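Local coordinates for protein CD1-2 antigen (Gallus gallus, PDB 3DBX) that probably presents lipid antigens to T cells, as other CD1 proteins do, holding their alkyl chains in a groove between two helices, at residues D125-E130 and K146-T151; S253-S258 and H263-R268. All coordinates share one frame; numbering follows the deposited sequence.

Contact 1 of 2, residues D125-E130 and K146-T151; sequences DLVTYE and KVMSNT
Met148 comes down from the helix onto Leu126 and Val127 of the strand. From CB the chain runs with CG anti to the backbone N (chi1 -178°), which carries it toward the sheet, and CG is the first atom to touch, 3.9 Å from Val127 CG2. SD comes next and meets two residues: Leu126 CD2 at 3.7 Å and Val127 CG2 at 3.9 Å. At chi3 the chain bends, and CE finishes 4.1 Å from Leu126 CD2, the leucine lying roughly perpendicular to the methionine. Strand 124-130 belongs to the antiparallel floor of the MHC-I-like groove, and helix 143-154 is part of one of its walls; the axes of 125-130 and 146-151 run nearly parallel, 15° apart. Leu126 and Val127 both lie opposite Ile119 of the neighbouring strand, a classic beta bulge. The next helix residue, Ser149, uses its CB, 3.8 Å from Val127 CG1, so the two valine methyls serve different helix residues. No hydrogen bond joins the segments. Phe83, Met84 and Met87 from helix 77-89 also pack on Met148, whose side chain is about 7 Å from a bound palmitic acid.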
loop_
_atom_site.group_PDB
_atom_site.type_symbol
_atom_site.label_atom_id
_atom_site.label_comp_id
_atom_site.label_asym_id
_atom_site.label_seq_id
_atom_site.Cartn_x
_atom_site.Cartn_y
_atom_site.Cartn_z
ATOM N N ASP A 125 -7.217 9.453 13.070
ATOM C CA ASP A 125 -6.155 10.345 13.562
ATOM C C ASP A 125 -6.281 10.560 15.059
ATOM O O ASP A 125 -7.394 10.567 15.599
ATOM C CB ASP A 125 -6.187 11.705 12.862
ATOM C CG ASP A 125 -6.208 11.596 11.350
ATOM O OD1 ASP A 125 -5.912 10.497 10.814
ATOM O OD2 ASP A 125 -6.540 12.613 10.692
ATOM N N LEU A 126 -5.133 10.727 15.719
ATOM C CA LEU A 126 -5.090 10.945 17.170
ATOM C C LEU A 126 -4.295 12.199 17.557
ATOM O O LEU A 126 -4.838 13.062 18.232
ATOM C CB LEU A 126 -4.569 9.704 17.917
ATOM C CG LEU A 126 -4.434 9.802 19.449
ATOM C CD1 LEU A 126 -5.784 9.996 20.102
ATOM C CD2 LEU A 126 -3.715 8.584 20.033
ATOM N N VAL A 127 -3.020 12.280 17.152
ATOM C CA VAL A 127 -2.185 13.502 17.318
ATOM C C VAL A 127 -1.210 13.705 16.141
ATOM O O VAL A 127 -0.786 12.737 15.498
ATOM C CB VAL A 127 -1.381 13.545 18.672
ATOM C CG1 VAL A 127 -2.309 13.657 19.867
ATOM C CG2 VAL A 127 -0.453 12.342 18.829
ATOM N N THR A 128 -0.855 14.956 15.848
ATOM C CA THR A 128 0.153 15.208 14.805
ATOM C C THR A 128 1.311 16.093 15.286
ATOM O O THR A 128 1.131 16.907 16.178
ATOM C CB THR A 128 -0.471 15.758 13.489
ATOM O OG1 THR A 128 0.507 15.705 12.438
ATOM C CG2 THR A 128 -0.959 17.181 13.649
ATOM N N TYR A 129 2.493 15.918 14.699
ATOM C CA TYR A 129 3.653 16.722 15.086
ATOM C C TYR A 129 3.929 17.877 14.126
ATOM O O TYR A 129 4.224 17.674 12.951
ATOM C CB TYR A 129 4.902 15.854 15.308
ATOM C CG TYR A 129 6.149 16.644 15.668
ATOM C CD1 TYR A 129 6.234 17.345 16.876
ATOM C CD2 TYR A 129 7.244 16.704 14.795
ATOM C CE1 TYR A 129 7.374 18.075 17.211
ATOM C CE2 TYR A 129 8.400 17.447 15.128
ATOM C CZ TYR A 129 8.449 18.124 16.337
ATOM O OH TYR A 129 9.565 18.857 16.687
ATOM N N GLU A 130 3.831 19.093 14.661
ATOM C CA GLU A 130 4.080 20.326 13.921
ATOM C C GLU A 130 5.547 20.759 14.091
ATOM O O GLU A 130 5.926 21.298 15.128
ATOM C CB GLU A 130 3.129 21.411 14.436
ATOM C CG GLU A 130 2.795 22.517 13.454
ATOM C CD GLU A 130 1.455 23.157 13.770
ATOM O OE1 GLU A 130 1.436 24.285 14.326
ATOM O OE2 GLU A 130 0.420 22.518 13.486
ATOM N N LYS A 146 -5.668 14.568 24.299
ATOM C CA LYS A 146 -5.172 15.683 25.111
ATOM C C LYS A 146 -3.935 15.278 25.918
ATOM O O LYS A 146 -2.989 16.056 26.040
ATOM C CB LYS A 146 -6.288 16.200 26.039
ATOM C CG LYS A 146 -5.905 17.361 26.951
ATOM C CD LYS A 146 -7.044 17.710 27.910
ATOM C CE LYS A 146 -6.590 18.676 29.006
ATOM N NZ LYS A 146 -7.644 18.903 30.032
ATOM N N VAL A 147 -3.955 14.056 26.457
ATOM C CA VAL A 147 -2.878 13.519 27.288
ATOM C C VAL A 147 -1.608 13.249 26.459
ATOM O O VAL A 147 -0.519 13.694 26.828
ATOM C CB VAL A 147 -3.335 12.233 28.040
ATOM C CG1 VAL A 147 -2.152 11.504 28.653
ATOM C CG2 VAL A 147 -4.371 12.566 29.120
ATOM N N MET A 148 -1.757 12.539 25.340
ATOM C CA MET A 148 -0.629 12.203 24.480
ATOM C C MET A 148 0.042 13.435 23.878
ATOM O O MET A 148 1.329 13.461 23.766
ATOM C CB MET A 148 -1.076 11.263 23.357
ATOM C CG MET A 148 0.062 10.842 22.440
ATOM S SD MET A 148 -0.390 9.427 21.432
ATOM C CE MET A 148 -0.587 8.184 22.724
ATOM N N SER A 149 -0.830 14.439 23.473
ATOM C CA SER A 149 -0.341 15.671 22.854
ATOM C C SER A 149 0.440 16.536 23.852
ATOM O O SER A 149 1.433 17.167 23.478
ATOM C CB SER A 149 -1.515 16.470 22.280
ATOM O OG SER A 149 -1.069 17.588 21.529
ATOM N N ASN A 150 -0.009 16.551 25.111
ATOM C CA ASN A 150 0.602 17.381 26.164
ATOM C C ASN A 150 1.935 16.827 26.678
ATOM O O ASN A 150 2.953 17.636 26.904
ATOM C CB ASN A 150 -0.372 17.576 27.337
ATOM C CG ASN A 150 -1.437 18.621 27.047
ATOM O OD1 ASN A 150 -1.262 19.455 26.004
ATOM N ND2 ASN A 150 -2.570 18.585 27.962
ATOM N N THR A 151 1.899 15.441 26.886
ATOM C CA THR A 151 3.108 14.727 27.308
ATOM C C THR A 151 4.214 14.861 26.261
ATOM O O THR A 151 5.376 15.087 26.600
ATOM C CB THR A 151 2.808 13.220 27.557
ATOM O OG1 THR A 151 1.642 13.084 28.395
ATOM C CG2 THR A 151 3.984 12.528 28.237
#

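Contact 2 of 2, residues S253-S258 and H263-R268; sequences STLLVS and HGYACR
Tyr265 lays one face of its ring under Val257, whose CG1 methyl sits 3.9 Å from the ring centroid and 23° off the ring normal. This is a CH-pi contact, but not a centred one: the methyl is shifted toward the hydroxyl-bearing end of the ring, so its closest ring atom is CZ, with Val257 CG1 to Tyr265 CZ at 3.6 Å. The hydroxyl is overlapped too, Tyr265 OH lying 3.8 Å from Val257 CG1. The valine and the tyrosine point in opposing directions as they overlap. The valine torsion (chi1 -58°) places CG1 anti to its carbonyl carbon, and it is this branch that reaches the ring.

Leu255, two residues earlier on the same strand, reaches the CD2-CE2 flank of the ring. Its CD2 lies 3.7 Å from both Tyr265 CE2 and Tyr265 CD2, coming in obliquely. The ring is therefore shared by two consecutive inward-facing residues, and no hydrogen bond crosses between the segments. The polar end is held elsewhere: Tyr265 OH bonds to Asp261 OD2, in the connection between the strands, and to Arg225 NE on strand 220-225. These two bonds would restrict how far the ring can shift beneath the valine, while Leu207 and Trp283 add further packing to Tyr265.

Strands 249-257 and 265-270 lie in different sheets, so the contact is made face to face through the core of a beta sandwich. Two residues beyond Tyr265, Cys267 forms the disulfide to Cys209 that also bridges the sheets. A tyrosine followed at this spacing by the core cysteine is the Tyr-x-Cys pattern common to immunoglobulin domains, here one of the C1 set.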
loop_
_atom_site.group_PDB
_atom_site.type_symbol
_atom_site.label_atom_id
_atom_site.label_comp_id
_atom_site.label_asym_id
_atom_site.label_seq_id
_atom_site.Cartn_x
_atom_site.Cartn_y
_atom_site.Cartn_z
ATOM N N SER A 253 -9.469 -0.106 -16.793
ATOM C CA SER A 253 -10.331 1.051 -17.071
ATOM C C SER A 253 -11.535 0.559 -17.861
ATOM O O SER A 253 -11.385 -0.363 -18.637
ATOM C CB SER A 253 -9.590 2.118 -17.875
ATOM O OG SER A 253 -10.466 3.235 -18.086
ATOM N N THR A 254 -12.725 1.129 -17.640
ATOM C CA THR A 254 -13.893 0.652 -18.374
ATOM C C THR A 254 -14.714 1.803 -18.885
ATOM O O THR A 254 -14.743 2.881 -18.246
ATOM C CB THR A 254 -14.838 -0.274 -17.530
ATOM O OG1 THR A 254 -15.481 0.472 -16.501
ATOM C CG2 THR A 254 -14.106 -1.483 -16.920
ATOM N N LEU A 255 -15.395 1.567 -20.012
ATOM C CA LEU A 255 -16.263 2.556 -20.644
ATOM C C LEU A 255 -17.568 1.881 -21.043
ATOM O O LEU A 255 -17.547 0.906 -21.803
ATOM C CB LEU A 255 -15.604 3.144 -21.894
ATOM C CG LEU A 255 -16.369 4.244 -22.658
ATOM C CD1 LEU A 255 -16.537 5.477 -21.789
ATOM C CD2 LEU A 255 -15.703 4.598 -23.978
ATOM N N LEU A 256 -18.696 2.384 -20.548
ATOM C CA LEU A 256 -19.996 1.946 -21.080
ATOM C C LEU A 256 -20.310 2.575 -22.441
ATOM O O LEU A 256 -20.188 3.785 -22.614
ATOM C CB LEU A 256 -21.127 2.211 -20.094
ATOM C CG LEU A 256 -21.047 1.371 -18.813
ATOM C CD1 LEU A 256 -21.679 2.110 -17.621
ATOM C CD2 LEU A 256 -21.749 0.037 -19.016
ATOM N N VAL A 257 -20.687 1.741 -23.411
ATOM C CA VAL A 257 -21.070 2.216 -24.732
ATOM C C VAL A 257 -22.377 1.548 -25.174
ATOM O O VAL A 257 -22.755 0.505 -24.644
ATOM C CB VAL A 257 -19.944 1.968 -25.767
ATOM C CG1 VAL A 257 -18.638 2.649 -25.327
ATOM C CG2 VAL A 257 -19.704 0.459 -25.972
ATOM N N SER A 258 -23.066 2.154 -26.134
ATOM C CA SER A 258 -24.214 1.526 -26.783
ATOM C C SER A 258 -23.709 0.603 -27.901
ATOM O O SER A 258 -22.762 0.942 -28.593
ATOM C CB SER A 258 -25.137 2.595 -27.375
ATOM O OG SER A 258 -26.150 2.970 -26.462
ATOM N N HIS A 263 -19.232 4.382 -33.623
ATOM C CA HIS A 263 -17.971 4.933 -33.167
ATOM C C HIS A 263 -16.946 3.808 -33.084
ATOM O O HIS A 263 -17.295 2.653 -32.826
ATOM C CB HIS A 263 -18.125 5.589 -31.783
ATOM C CG HIS A 263 -19.115 6.716 -31.745
ATOM N ND1 HIS A 263 -20.166 6.756 -30.851
ATOM C CD2 HIS A 263 -19.219 7.840 -32.497
ATOM C CE1 HIS A 263 -20.876 7.851 -31.056
ATOM N NE2 HIS A 263 -20.322 8.526 -32.050
ATOM N N GLY A 264 -15.686 4.135 -33.335
ATOM C CA GLY A 264 -14.605 3.196 -33.110
ATOM C C GLY A 264 -13.994 3.554 -31.771
ATOM O O GLY A 264 -13.844 4.736 -31.467
ATOM N N TYR A 265 -13.658 2.545 -30.968
ATOM C CA TYR A 265 -13.040 2.753 -29.662
ATOM C C TYR A 265 -11.600 2.166 -29.547
ATOM O O TYR A 265 -11.241 1.195 -30.228
ATOM C CB TYR A 265 -13.957 2.218 -28.534
ATOM C CG TYR A 265 -15.264 2.998 -28.433
ATOM C CD1 TYR A 265 -16.407 2.581 -29.111
ATOM C CD2 TYR A 265 -15.343 4.157 -27.673
ATOM C CE1 TYR A 265 -17.594 3.295 -29.016
ATOM C CE2 TYR A 265 -16.515 4.868 -27.579
ATOM C CZ TYR A 265 -17.632 4.436 -28.234
ATOM O OH TYR A 265 -18.778 5.174 -28.132
ATOM N N ALA A 266 -10.788 2.805 -28.700
ATOM C CA ALA A 266 -9.446 2.341 -28.359
ATOM C C ALA A 266 -9.065 2.858 -26.980
ATOM O O ALA A 266 -9.462 3.979 -26.615
ATOM C CB ALA A 266 -8.420 2.842 -29.378
ATOM N N CYS A 267 -8.306 2.026 -26.244
ATOM C CA CYS A 267 -7.655 2.371 -24.981
ATOM C C CYS A 267 -6.246 2.925 -25.269
ATOM O O CYS A 267 -5.505 2.296 -26.009
ATOM C CB CYS A 267 -7.524 1.073 -24.154
ATOM S SG CYS A 267 -6.920 1.370 -22.529
ATOM N N ARG A 268 -5.899 4.087 -24.714
ATOM C CA ARG A 268 -4.567 4.638 -24.834
ATOM C C ARG A 268 -3.910 4.714 -23.446
ATOM O O ARG A 268 -4.540 5.150 -22.463
ATOM C CB ARG A 268 -4.595 6.016 -25.525
ATOM C CG ARG A 268 -3.174 6.620 -25.722
ATOM C CD ARG A 268 -3.085 7.676 -26.786
ATOM N NE ARG A 268 -3.679 8.946 -26.370
ATOM C CZ ARG A 268 -4.140 9.876 -27.200
ATOM N NH1 ARG A 268 -4.068 9.736 -28.521
ATOM N NH2 ARG A 268 -4.684 10.966 -26.699
#

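From the N terminus, the chain first builds the groove domain, and contact 1 closes a loop of 15 residues there: leaving strand 124-130, it makes strand 135-138 and turns up into helix 143-154, bringing floor and wall together. Helix 156-180 then leads out toward the second domain. Contact 2 closes a shorter loop of four residues, passing from strand 249-257 to strand 265-270 and so from one sheet of the sandwich to the other. The two loops neither nest nor cross, since the first is complete before the second begins. Their centres are 49 Å apart, on opposite sides of the chain's centre, and each ties together layers within its own domain.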